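Local structure of ADP-ribosylglycohydrolase (Thermus thermophilus, 2YZV) at residues R10-F15 against L289-Y294; V39-G44 against P273-R278; G53-D58 against L280-E285; T59-C64 against L131-P136. The protein belongs to the ADP-ribosylglycohydrolase family, and its single all-helical chain binds two magnesium ions. All coordinates share one frame; numbering follows the deposited sequence.

Contact 1: residues R10-F15 against L289-Y294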
# COMPACT_ATOMS: atom_id res chain seq x y z
N ARG A 10 8.04 -8.05 -11.07
CA ARG A 10 7.29 -6.84 -10.75
C ARG A 10 6.18 -7.11 -9.73
O ARG A 10 5.96 -6.30 -8.82
CB ARG A 10 6.67 -6.24 -12.01
CG ARG A 10 7.67 -5.67 -13.01
CD ARG A 10 6.93 -5.05 -14.18
NE ARG A 10 7.83 -4.50 -15.19
CZ ARG A 10 8.52 -3.38 -15.05
NH1 ARG A 10 8.43 -2.67 -13.93
NH2 ARG A 10 9.32 -2.97 -16.03
N ARG A 11 5.48 -8.23 -9.88
CA ARG A 11 4.40 -8.56 -8.96
C ARG A 11 4.98 -8.90 -7.59
O ARG A 11 4.45 -8.48 -6.56
CB ARG A 11 3.56 -9.72 -9.49
CG ARG A 11 2.57 -9.33 -10.59
CD ARG A 11 3.25 -9.00 -11.90
NE ARG A 11 2.31 -8.51 -12.91
CZ ARG A 11 2.66 -8.15 -14.14
NH1 ARG A 11 3.94 -8.22 -14.52
NH2 ARG A 11 1.75 -7.70 -14.99
N LEU A 12 6.07 -9.67 -7.56
CA LEU A 12 6.69 -10.02 -6.30
C LEU A 12 7.23 -8.75 -5.64
O LEU A 12 7.16 -8.59 -4.42
CB LEU A 12 7.84 -11.01 -6.52
CG LEU A 12 7.49 -12.48 -6.81
CD1 LEU A 12 7.16 -13.19 -5.51
CD2 LEU A 12 6.32 -12.57 -7.78
N GLY A 13 7.78 -7.86 -6.45
CA GLY A 13 8.32 -6.62 -5.93
C GLY A 13 7.28 -5.73 -5.28
O GLY A 13 7.53 -5.13 -4.24
N ALA A 14 6.11 -5.64 -5.89
CA ALA A 14 5.05 -4.80 -5.32
C ALA A 14 4.56 -5.34 -3.98
O ALA A 14 4.32 -4.57 -3.05
CB ALA A 14 3.88 -4.69 -6.31
N PHE A 15 4.40 -6.66 -3.88
CA PHE A 15 3.92 -7.28 -2.64
C PHE A 15 4.97 -7.24 -1.54
O PHE A 15 4.71 -6.78 -0.43
CB PHE A 15 3.49 -8.73 -2.92
CG PHE A 15 2.53 -9.29 -1.91
CD1 PHE A 15 1.41 -10.01 -2.32
CD2 PHE A 15 2.75 -9.13 -0.54
CE1 PHE A 15 0.52 -10.55 -1.39
CE2 PHE A 15 1.86 -9.66 0.40
CZ PHE A 15 0.74 -10.37 -0.03
N LEU A 289 2.32 -16.09 -2.11
CA LEU A 289 1.04 -15.42 -2.34
C LEU A 289 1.09 -14.53 -3.58
O LEU A 289 0.16 -14.54 -4.39
CB LEU A 289 0.66 -14.56 -1.12
CG LEU A 289 0.23 -15.27 0.16
CD1 LEU A 289 0.12 -14.27 1.30
CD2 LEU A 289 -1.11 -15.97 -0.07
N ALA A 290 2.16 -13.76 -3.72
CA ALA A 290 2.31 -12.86 -4.87
C ALA A 290 2.25 -13.64 -6.18
O ALA A 290 1.58 -13.23 -7.13
CB ALA A 290 3.62 -12.09 -4.78
N LEU A 291 2.96 -14.76 -6.23
CA LEU A 291 2.97 -15.58 -7.44
C LEU A 291 1.59 -16.19 -7.69
O LEU A 291 1.14 -16.25 -8.84
CB LEU A 291 4.02 -16.69 -7.32
CG LEU A 291 5.47 -16.22 -7.43
CD1 LEU A 291 6.42 -17.38 -7.17
CD2 LEU A 291 5.71 -15.65 -8.82
N ALA A 292 0.92 -16.62 -6.63
CA ALA A 292 -0.41 -17.21 -6.77
C ALA A 292 -1.39 -16.17 -7.31
O ALA A 292 -2.19 -16.45 -8.20
CB ALA A 292 -0.89 -17.74 -5.42
N LEU A 293 -1.32 -14.95 -6.78
CA LEU A 293 -2.20 -13.88 -7.22
C LEU A 293 -1.93 -13.52 -8.68
O LEU A 293 -2.86 -13.28 -9.45
CB LEU A 293 -2.01 -12.65 -6.33
CG LEU A 293 -2.48 -12.80 -4.88
CD1 LEU A 293 -1.89 -11.67 -4.03
CD2 LEU A 293 -4.00 -12.79 -4.81
N TYR A 294 -0.65 -13.49 -9.07
CA TYR A 294 -0.29 -13.17 -10.44
C TYR A 294 -0.82 -14.23 -11.41
O TYR A 294 -1.36 -13.90 -12.46
CB TYR A 294 1.23 -13.03 -10.56
CG TYR A 294 1.71 -12.73 -11.96
CD1 TYR A 294 1.07 -11.78 -12.76
CD2 TYR A 294 2.82 -13.39 -12.48
CE1 TYR A 294 1.52 -11.51 -14.05
CE2 TYR A 294 3.29 -13.12 -13.77
CZ TYR A 294 2.63 -12.18 -14.55
OH TYR A 294 3.08 -11.91 -15.83

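Contact 2: residues V39-G44 against P273-R278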
# COMPACT_ATOMS: atom_id res chain seq x y z
N VAL A 39 17.31 6.75 8.95
CA VAL A 39 17.03 5.32 9.01
C VAL A 39 17.50 4.75 7.67
O VAL A 39 17.12 5.26 6.61
CB VAL A 39 15.52 5.05 9.16
CG1 VAL A 39 15.25 3.56 9.11
CG2 VAL A 39 15.03 5.64 10.46
N ARG A 40 18.32 3.70 7.72
CA ARG A 40 18.84 3.09 6.50
C ARG A 40 18.75 1.57 6.47
O ARG A 40 18.78 0.97 5.39
CB ARG A 40 20.31 3.49 6.32
CG ARG A 40 20.57 4.99 6.27
CD ARG A 40 22.06 5.30 6.31
NE ARG A 40 22.78 4.77 5.15
CZ ARG A 40 22.61 5.18 3.90
NH1 ARG A 40 21.73 6.13 3.62
NH2 ARG A 40 23.32 4.63 2.92
N GLU A 41 18.63 0.94 7.63
CA GLU A 41 18.57 -0.52 7.67
C GLU A 41 17.44 -1.07 8.54
O GLU A 41 16.78 -0.33 9.27
CB GLU A 41 19.91 -1.07 8.16
CG GLU A 41 21.13 -0.61 7.38
CD GLU A 41 21.00 -0.84 5.88
OE1 GLU A 41 20.38 -1.85 5.48
OE2 GLU A 41 21.54 -0.03 5.10
N MET A 42 17.24 -2.39 8.44
CA MET A 42 16.21 -3.10 9.21
C MET A 42 16.71 -3.35 10.63
O MET A 42 17.30 -4.39 10.91
CB MET A 42 15.88 -4.44 8.56
CG MET A 42 15.06 -4.35 7.30
SD MET A 42 13.31 -4.01 7.62
CE MET A 42 12.69 -4.07 5.92
N LYS A 43 16.46 -2.41 11.52
CA LYS A 43 16.91 -2.54 12.90
C LYS A 43 15.77 -2.89 13.86
O LYS A 43 16.01 -3.27 15.00
CB LYS A 43 17.57 -1.24 13.35
CG LYS A 43 18.87 -0.90 12.63
CD LYS A 43 20.08 -1.57 13.28
CE LYS A 43 20.02 -3.09 13.21
NZ LYS A 43 21.19 -3.72 13.89
N GLY A 44 14.54 -2.78 13.38
CA GLY A 44 13.41 -3.05 14.24
C GLY A 44 13.25 -1.84 15.14
O GLY A 44 13.81 -0.78 14.86
N PRO A 273 16.94 -4.17 -1.88
CA PRO A 273 18.11 -4.65 -1.14
C PRO A 273 17.92 -6.05 -0.58
O PRO A 273 16.97 -6.31 0.16
CB PRO A 273 18.28 -3.61 -0.04
CG PRO A 273 17.88 -2.35 -0.75
CD PRO A 273 16.64 -2.77 -1.52
N GLY A 274 18.83 -6.96 -0.93
CA GLY A 274 18.73 -8.33 -0.46
C GLY A 274 18.67 -8.46 1.05
O GLY A 274 17.93 -9.30 1.57
N ARG A 275 19.44 -7.65 1.76
CA ARG A 275 19.46 -7.72 3.22
C ARG A 275 18.10 -7.36 3.82
O ARG A 275 17.74 -7.86 4.88
CB ARG A 275 20.56 -6.81 3.79
CG ARG A 275 20.44 -5.35 3.43
CD ARG A 275 21.64 -4.57 3.95
NE ARG A 275 21.52 -3.14 3.69
CZ ARG A 275 21.57 -2.59 2.48
NH1 ARG A 275 21.74 -3.34 1.41
NH2 ARG A 275 21.43 -1.27 2.36
N TRP A 276 17.35 -6.48 3.15
CA TRP A 276 16.03 -6.11 3.64
C TRP A 276 15.08 -7.30 3.48
O TRP A 276 14.31 -7.62 4.38
CB TRP A 276 15.48 -4.90 2.88
CG TRP A 276 16.14 -3.59 3.23
CD1 TRP A 276 17.09 -3.38 4.20
CD2 TRP A 276 15.90 -2.31 2.64
NE1 TRP A 276 17.44 -2.06 4.24
CE2 TRP A 276 16.73 -1.37 3.30
CE3 TRP A 276 15.05 -1.85 1.61
CZ2 TRP A 276 16.75 -0.01 2.96
CZ3 TRP A 276 15.07 -0.50 1.28
CH2 TRP A 276 15.91 0.41 1.95
N LEU A 277 15.15 -7.95 2.32
CA LEU A 277 14.31 -9.11 2.05
C LEU A 277 14.66 -10.29 2.94
O LEU A 277 13.78 -10.97 3.46
CB LEU A 277 14.43 -9.51 0.57
CG LEU A 277 13.88 -8.53 -0.46
CD1 LEU A 277 14.26 -8.98 -1.87
CD2 LEU A 277 12.37 -8.43 -0.32
N ARG A 278 15.95 -10.54 3.14
CA ARG A 278 16.37 -11.66 3.98
C ARG A 278 15.94 -11.51 5.43
O ARG A 278 15.75 -12.50 6.13
CB ARG A 278 17.89 -11.85 3.91
CG ARG A 278 18.37 -12.51 2.63
CD ARG A 278 19.85 -12.88 2.72
NE ARG A 278 20.72 -11.71 2.59
CZ ARG A 278 20.95 -11.08 1.45
NH1 ARG A 278 20.38 -11.50 0.32
NH2 ARG A 278 21.76 -10.03 1.42

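Contact 3: residues G53-D58 against L280-E285. With MG (magnesium ion), chain C.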
# COMPACT_ATOMS: atom_id res chain seq x y z
N GLY A 53 12.73 -6.50 10.63
CA GLY A 53 11.98 -7.15 9.58
C GLY A 53 10.52 -7.44 9.87
O GLY A 53 9.82 -7.96 9.01
N PHE A 54 10.06 -7.13 11.08
CA PHE A 54 8.66 -7.36 11.41
C PHE A 54 7.83 -6.16 10.99
O PHE A 54 8.29 -5.02 11.07
CB PHE A 54 8.48 -7.64 12.90
CG PHE A 54 8.56 -9.10 13.26
CD1 PHE A 54 9.70 -9.84 12.97
CD2 PHE A 54 7.49 -9.74 13.88
CE1 PHE A 54 9.77 -11.20 13.28
CE2 PHE A 54 7.55 -11.09 14.20
CZ PHE A 54 8.69 -11.82 13.90
N TRP A 55 6.62 -6.41 10.52
CA TRP A 55 5.74 -5.35 10.05
C TRP A 55 4.52 -5.14 10.94
O TRP A 55 4.38 -5.76 11.99
CB TRP A 55 5.34 -5.64 8.60
CG TRP A 55 5.43 -7.09 8.24
CD1 TRP A 55 6.46 -7.72 7.60
CD2 TRP A 55 4.46 -8.11 8.53
NE1 TRP A 55 6.19 -9.07 7.47
CE2 TRP A 55 4.97 -9.33 8.04
CE3 TRP A 55 3.21 -8.10 9.16
CZ2 TRP A 55 4.27 -10.54 8.16
CZ3 TRP A 55 2.52 -9.30 9.28
CH2 TRP A 55 3.05 -10.50 8.78
N THR A 56 3.62 -4.26 10.50
CA THR A 56 2.44 -3.91 11.29
C THR A 56 1.10 -4.34 10.68
O THR A 56 1.02 -5.30 9.92
CB THR A 56 2.39 -2.40 11.52
OG1 THR A 56 2.05 -1.74 10.29
CG2 THR A 56 3.75 -1.90 11.99
N ASP A 57 0.04 -3.61 11.04
CA ASP A 57 -1.29 -3.91 10.54
C ASP A 57 -1.42 -3.68 9.04
O ASP A 57 -2.31 -4.24 8.39
CB ASP A 57 -2.35 -3.09 11.29
CG ASP A 57 -2.14 -1.59 11.16
OD1 ASP A 57 -2.27 -1.06 10.03
OD2 ASP A 57 -1.85 -0.95 12.18
N ASP A 58 -0.52 -2.88 8.47
CA ASP A 58 -0.54 -2.61 7.04
C ASP A 58 -0.37 -3.93 6.30
O ASP A 58 -1.22 -4.32 5.49
CB ASP A 58 0.62 -1.68 6.64
CG ASP A 58 0.55 -0.33 7.31
OD1 ASP A 58 0.48 -0.27 8.55
OD2 ASP A 58 0.58 0.69 6.59
N LEU A 280 13.14 -9.85 6.31
CA LEU A 280 11.68 -9.73 6.30
C LEU A 280 10.90 -10.94 6.84
O LEU A 280 11.07 -12.06 6.37
CB LEU A 280 11.21 -9.43 4.87
CG LEU A 280 9.74 -9.04 4.69
CD1 LEU A 280 9.47 -7.70 5.37
CD2 LEU A 280 9.43 -8.95 3.20
N HIS A 281 10.02 -10.68 7.80
CA HIS A 281 9.20 -11.73 8.40
C HIS A 281 8.21 -12.27 7.36
O HIS A 281 7.54 -11.51 6.67
CB HIS A 281 8.43 -11.17 9.60
CG HIS A 281 7.67 -12.20 10.37
ND1 HIS A 281 6.51 -11.91 11.05
CD2 HIS A 281 7.91 -13.52 10.57
CE1 HIS A 281 6.07 -13.01 11.64
NE2 HIS A 281 6.90 -14.00 11.36
N LEU A 282 8.14 -13.60 7.25
CA LEU A 282 7.24 -14.28 6.31
C LEU A 282 7.51 -13.96 4.84
O LEU A 282 6.60 -13.95 4.02
CB LEU A 282 5.78 -13.96 6.65
CG LEU A 282 5.33 -14.28 8.07
CD1 LEU A 282 3.83 -14.07 8.20
CD2 LEU A 282 5.68 -15.73 8.42
N ARG A 283 8.78 -13.70 4.53
CA ARG A 283 9.21 -13.40 3.17
C ARG A 283 8.71 -14.46 2.18
O ARG A 283 8.07 -14.15 1.18
CB ARG A 283 10.74 -13.37 3.13
CG ARG A 283 11.34 -13.19 1.76
CD ARG A 283 12.80 -13.60 1.80
NE ARG A 283 13.50 -13.35 0.55
CZ ARG A 283 14.78 -13.64 0.35
NH1 ARG A 283 15.49 -14.19 1.32
NH2 ARG A 283 15.35 -13.37 -0.82
N GLU A 284 9.00 -15.72 2.48
CA GLU A 284 8.60 -16.82 1.60
C GLU A 284 7.10 -16.97 1.42
O GLU A 284 6.62 -17.26 0.32
CB GLU A 284 9.19 -18.15 2.10
CG GLU A 284 10.70 -18.28 1.99
CD GLU A 284 11.45 -17.44 3.02
OE1 GLU A 284 10.85 -17.07 4.05
OE2 GLU A 284 12.65 -17.17 2.80
N GLU A 285 6.34 -16.77 2.49
CA GLU A 285 4.89 -16.88 2.39
C GLU A 285 4.34 -15.79 1.48
O GLU A 285 3.41 -16.02 0.70
CB GLU A 285 4.24 -16.78 3.78
CG GLU A 285 4.44 -18.02 4.65
CD GLU A 285 5.77 -18.02 5.39
OE1 GLU A 285 6.69 -17.27 5.01
OE2 GLU A 285 5.90 -18.80 6.37
MG MG C . 0.93 0.08 10.40
O HOH W 1 5.40 -9.29 11.33

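Contact 4: residues T59-C64 against L131-P136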
# COMPACT_ATOMS: atom_id res chain seq x y z
N THR A 59 0.73 -4.61 6.59
CA THR A 59 1.02 -5.88 5.95
C THR A 59 0.04 -6.97 6.39
O THR A 59 -0.33 -7.82 5.58
CB THR A 59 2.48 -6.31 6.25
OG1 THR A 59 3.38 -5.28 5.82
CG2 THR A 59 2.81 -7.60 5.53
N SER A 60 -0.39 -6.94 7.65
CA SER A 60 -1.33 -7.95 8.13
C SER A 60 -2.60 -7.94 7.28
O SER A 60 -3.08 -8.99 6.85
CB SER A 60 -1.69 -7.69 9.59
OG SER A 60 -0.55 -7.81 10.42
N GLN A 61 -3.14 -6.75 7.04
CA GLN A 61 -4.35 -6.63 6.23
C GLN A 61 -4.10 -7.03 4.78
O GLN A 61 -4.95 -7.63 4.14
CB GLN A 61 -4.90 -5.21 6.31
CG GLN A 61 -5.64 -4.93 7.60
CD GLN A 61 -6.12 -3.50 7.69
OE1 GLN A 61 -6.65 -2.95 6.72
NE2 GLN A 61 -5.95 -2.88 8.86
N ALA A 62 -2.92 -6.68 4.27
CA ALA A 62 -2.57 -7.03 2.90
C ALA A 62 -2.56 -8.55 2.76
O ALA A 62 -3.01 -9.09 1.75
CB ALA A 62 -1.19 -6.46 2.54
N LEU A 63 -2.05 -9.23 3.78
CA LEU A 63 -2.00 -10.69 3.76
C LEU A 63 -3.40 -11.29 3.82
O LEU A 63 -3.69 -12.27 3.13
CB LEU A 63 -1.16 -11.22 4.93
CG LEU A 63 0.35 -10.94 4.84
CD1 LEU A 63 1.04 -11.38 6.11
CD2 LEU A 63 0.93 -11.66 3.63
N CYS A 64 -4.26 -10.69 4.63
CA CYS A 64 -5.64 -11.16 4.76
C CYS A 64 -6.36 -11.01 3.43
O CYS A 64 -7.05 -11.93 2.98
CB CYS A 64 -6.38 -10.36 5.83
SG CYS A 64 -5.85 -10.72 7.51
N LEU A 131 -5.00 2.27 1.29
CA LEU A 131 -3.81 2.32 0.45
C LEU A 131 -2.73 1.34 0.86
O LEU A 131 -2.03 0.79 0.02
CB LEU A 131 -3.19 3.72 0.49
CG LEU A 131 -4.08 4.93 0.22
CD1 LEU A 131 -3.22 6.19 0.25
CD2 LEU A 131 -4.76 4.79 -1.13
N MET A 132 -2.60 1.13 2.16
CA MET A 132 -1.56 0.26 2.70
C MET A 132 -1.68 -1.22 2.36
O MET A 132 -0.70 -1.96 2.46
CB MET A 132 -1.51 0.41 4.22
CG MET A 132 -2.76 -0.09 4.92
SD MET A 132 -2.72 0.10 6.71
CE MET A 132 -3.88 -1.18 7.20
N ARG A 133 -2.87 -1.64 1.95
CA ARG A 133 -3.12 -3.06 1.67
C ARG A 133 -3.52 -3.36 0.23
O ARG A 133 -3.84 -4.51 -0.09
CB ARG A 133 -4.24 -3.55 2.59
CG ARG A 133 -5.60 -2.90 2.26
CD ARG A 133 -6.69 -3.15 3.30
NE ARG A 133 -7.94 -2.52 2.87
CZ ARG A 133 -8.75 -1.83 3.67
NH1 ARG A 133 -8.45 -1.67 4.96
NH2 ARG A 133 -9.85 -1.27 3.18
N LEU A 134 -3.47 -2.35 -0.64
CA LEU A 134 -3.89 -2.48 -2.04
C LEU A 134 -3.25 -3.49 -3.00
O LEU A 134 -3.97 -4.22 -3.69
CB LEU A 134 -3.83 -1.11 -2.70
CG LEU A 134 -5.10 -0.47 -3.29
CD1 LEU A 134 -4.70 0.35 -4.50
CD2 LEU A 134 -6.12 -1.53 -3.69
N ALA A 135 -1.92 -3.53 -3.07
CA ALA A 135 -1.21 -4.41 -3.99
C ALA A 135 -1.83 -5.77 -4.33
O ALA A 135 -1.97 -6.11 -5.51
CB ALA A 135 0.23 -4.61 -3.51
N PRO A 136 -2.20 -6.57 -3.32
CA PRO A 136 -2.80 -7.88 -3.62
C PRO A 136 -3.96 -7.83 -4.62
O PRO A 136 -4.07 -8.69 -5.50
CB PRO A 136 -3.24 -8.38 -2.25
CG PRO A 136 -2.20 -7.79 -1.34
CD PRO A 136 -2.08 -6.37 -1.86

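Contact 1: residues R10-F15 against L289-Y294
Phe15, Arg11 and Ala290 carry the packing of helix 4-26 against helix 283-298, a helix-helix interface inside the all-helical fold of the ADP-ribosylglycohydrolase family. The short axes approach to 8.8 Å and run at 129° to each other, nearer antiparallel than parallel. Ala290 lies where the backbones come closest, and its small CB points at the partner helix, reaching Phe15 CB at 3.8 Å and Leu12 CD1 on its other flank. With its CG anti to the backbone N (chi1 -159°), Phe15 sends its ring across to helix 283-298. The methyl CD1 of Leu293 meets the ring at its edge, in plane, 3.7 Å from Phe15 CE1, while Leu289 CB touches the same Phe15 CE1 obliquely at 4.0 Å. At the other end of the contact, Arg11 bends at chi2 and lays its aliphatic part over one face of the Tyr294 ring, a CH-pi contact with Arg11 CD 3.9 Å from the ring centroid. The guanidinium continues along the ring's rim, its plane tilted 29° from that of the ring. Its NH2 is in a salt bridge with Glu142 and its NH1 is bonded to Arg7 O; Tyr294 offers it a ring face. Pro136 and Leu139 of helix 135-141 also pack on Phe15 and Arg11, respectively. Toward the outer side, Leu12 and Leu291 press methyl to methyl, CD2 to CD2, at a tight 3.3 Å.

Contact 2: residues V39-G44 against P273-R278
Glu41 reaches from the loop between helices 4-26 and 57-72 to the N-terminus of helix 274-279, where Pro273 is the N-cap, and joins these parts of the all-helical fold by a two-pronged salt bridge with Arg275. The side chain of Glu41 folds back at chi2 (-53°), which swings its carboxylate to the helix. Arg275 has CG wedged between its own backbone N and carbonyl carbon (chi1 59°), and the extended chain beyond brings the guanidinium edge to the carboxylate. Arg275 NE bonds Glu41 OE1 at a doubtfully short distance, and Arg275 NH2 meets the syn lone pair of Glu41 OE2 at 3.0 Å, with the two planes 39° apart. Glu41 OE1 also takes Trp276 NE1 at 3.2 Å, from above the carboxylate plane. Arg243 and Glu239 extend the charge network, bound to Glu41 and Arg275 respectively. Met42, the centre of an inverse gamma turn, places its SD 5.5 Å from the centroid of the five-membered ring of Trp276, an oblique Met-aromatic contact; its CG lies nearer, 3.8 Å from Trp276 CD1. Trp276 has Pro273 CG over one face, and at its edge, in the ring plane, Arg40 O sits 3.3 Å from Trp276 CZ2.

Contact 3: residues G53-D58 against L280-E285
Residues 53-55 run beside the type II turn 280-283 that leads into helix 283-298, joined by a nearly straight backbone bond from His281 N to Gly53 O (3.0 Å, 172°), with Gly53 at positive phi. Phe54, Trp55 and His281 then form an aromatic cluster. The His281 ring, its CG anti to the backbone N (chi1 -174°), lies over one face of Phe54 in an offset stack, centroids 3.9 Å apart and planes at 10°. Leu282 CG covers the opposite face of the imidazole. Trp55 works mainly through its edge: NE1 donates to His281 O at 2.9 Å in the indole plane, and Leu280 CD1 and Leu282 CD1 flank that bond, touching Trp55 CD1 and CZ2 respectively. A water over the face of the indole joins Trp55 N to His281 ND1, lying 2.9 Å from the latter in the imidazole plane.

Just beyond the cluster, Thr56 caps helix 57-72 through a weak bond from Asp58 N to its OG1. That same oxygen binds magnesium at 2.1 Å, together with Asp58 OD1 at 1.9 Å and Asp253. Asp22 and Thr254 are second-shell partners, bonded to Thr56 OG1 and Asp58 OD2. The chemistry implies a division of labour along one short stretch of chain: the ring stack, one backbone bond and the indole N-H bond join residues 53-55 to the start of helix 283-298, and Thr56 and Asp58 offer hard oxygen ligands to the metal.

Contact 4: residues T59-C64 against L131-P136
The side chains of Gln61 and Arg133 cross at a slant, the amide and guanidinium planes turned 38° apart, where helix 57-72 passes the bend between helices 129-132 and 135-141. Arg133 NH1 donates to Gln61 OE1 at 2.8 Å, nearly along the C=O axis (165°), and the oxygen lies close to the guanidinium plane, at its edge. Arg133 starts with CG between its backbone N and carbonyl carbon (chi1 67°) and then runs extended, which carries the charged end past Gln61 CB to the amide. Its other amino group, NH2, is bound by Ala154 O and Thr158 OG1, so bonds on separate nitrogens hold the guanidinium's rotation. Met132, also extended, sets its terminal methyl over one face of the same amide, with CE 3.2 Å from Gln61 NE2.

Closer to the helix axis, carbon atoms pack on the backbone of Ala62. Ala62 and Arg133 have CA atoms only 4.2 Å apart, a closeness the small alanine side chain permits; Arg133 CB rests 3.8 Å from Ala62 N. Pro136 sets its CG 3.4 Å from Ala62 O and 4.2 Å from Ala62 CB. Arg133 O is buried here and has no partner in the model. Tyr83 of helix 76-89 flanks Gln61 and Arg133, while Leu18 of helix 4-26 packs on Ala62. The arrangement belongs to the buried helical core of the ADP-ribosylglycohydrolase fold, next to the metal site, the side chain of Met132 lying about 5 Å from a bound magnesium ion.

In the fold
Contacts 1 and 4 are buried and adjoin: Phe15 and Leu289 both pack on Leu63, making one apolar core from helices 4-26, 57-72, 135-141 and 283-298. Contacts 2 and 3 are only partly buried. Contact 3 shares helix 283-298 with contact 1 and helix 57-72 with contact 4, and touches contact 4 where Trp55 meets Leu63 and Asp57 and Asp58 meet Met132. Contact 2, farthest from the chain centre at about 18 Å, meets contact 3 where Met42 rests on Gly53 and where Leu277 and Arg278 touch Arg283. Chemistry follows place: hydrocarbon packing with one CH-pi contact in contact 1, an amide-guanidinium bond within contact 4, stacked rings and metal ligands in contact 3, and a salt bridge in contact 2.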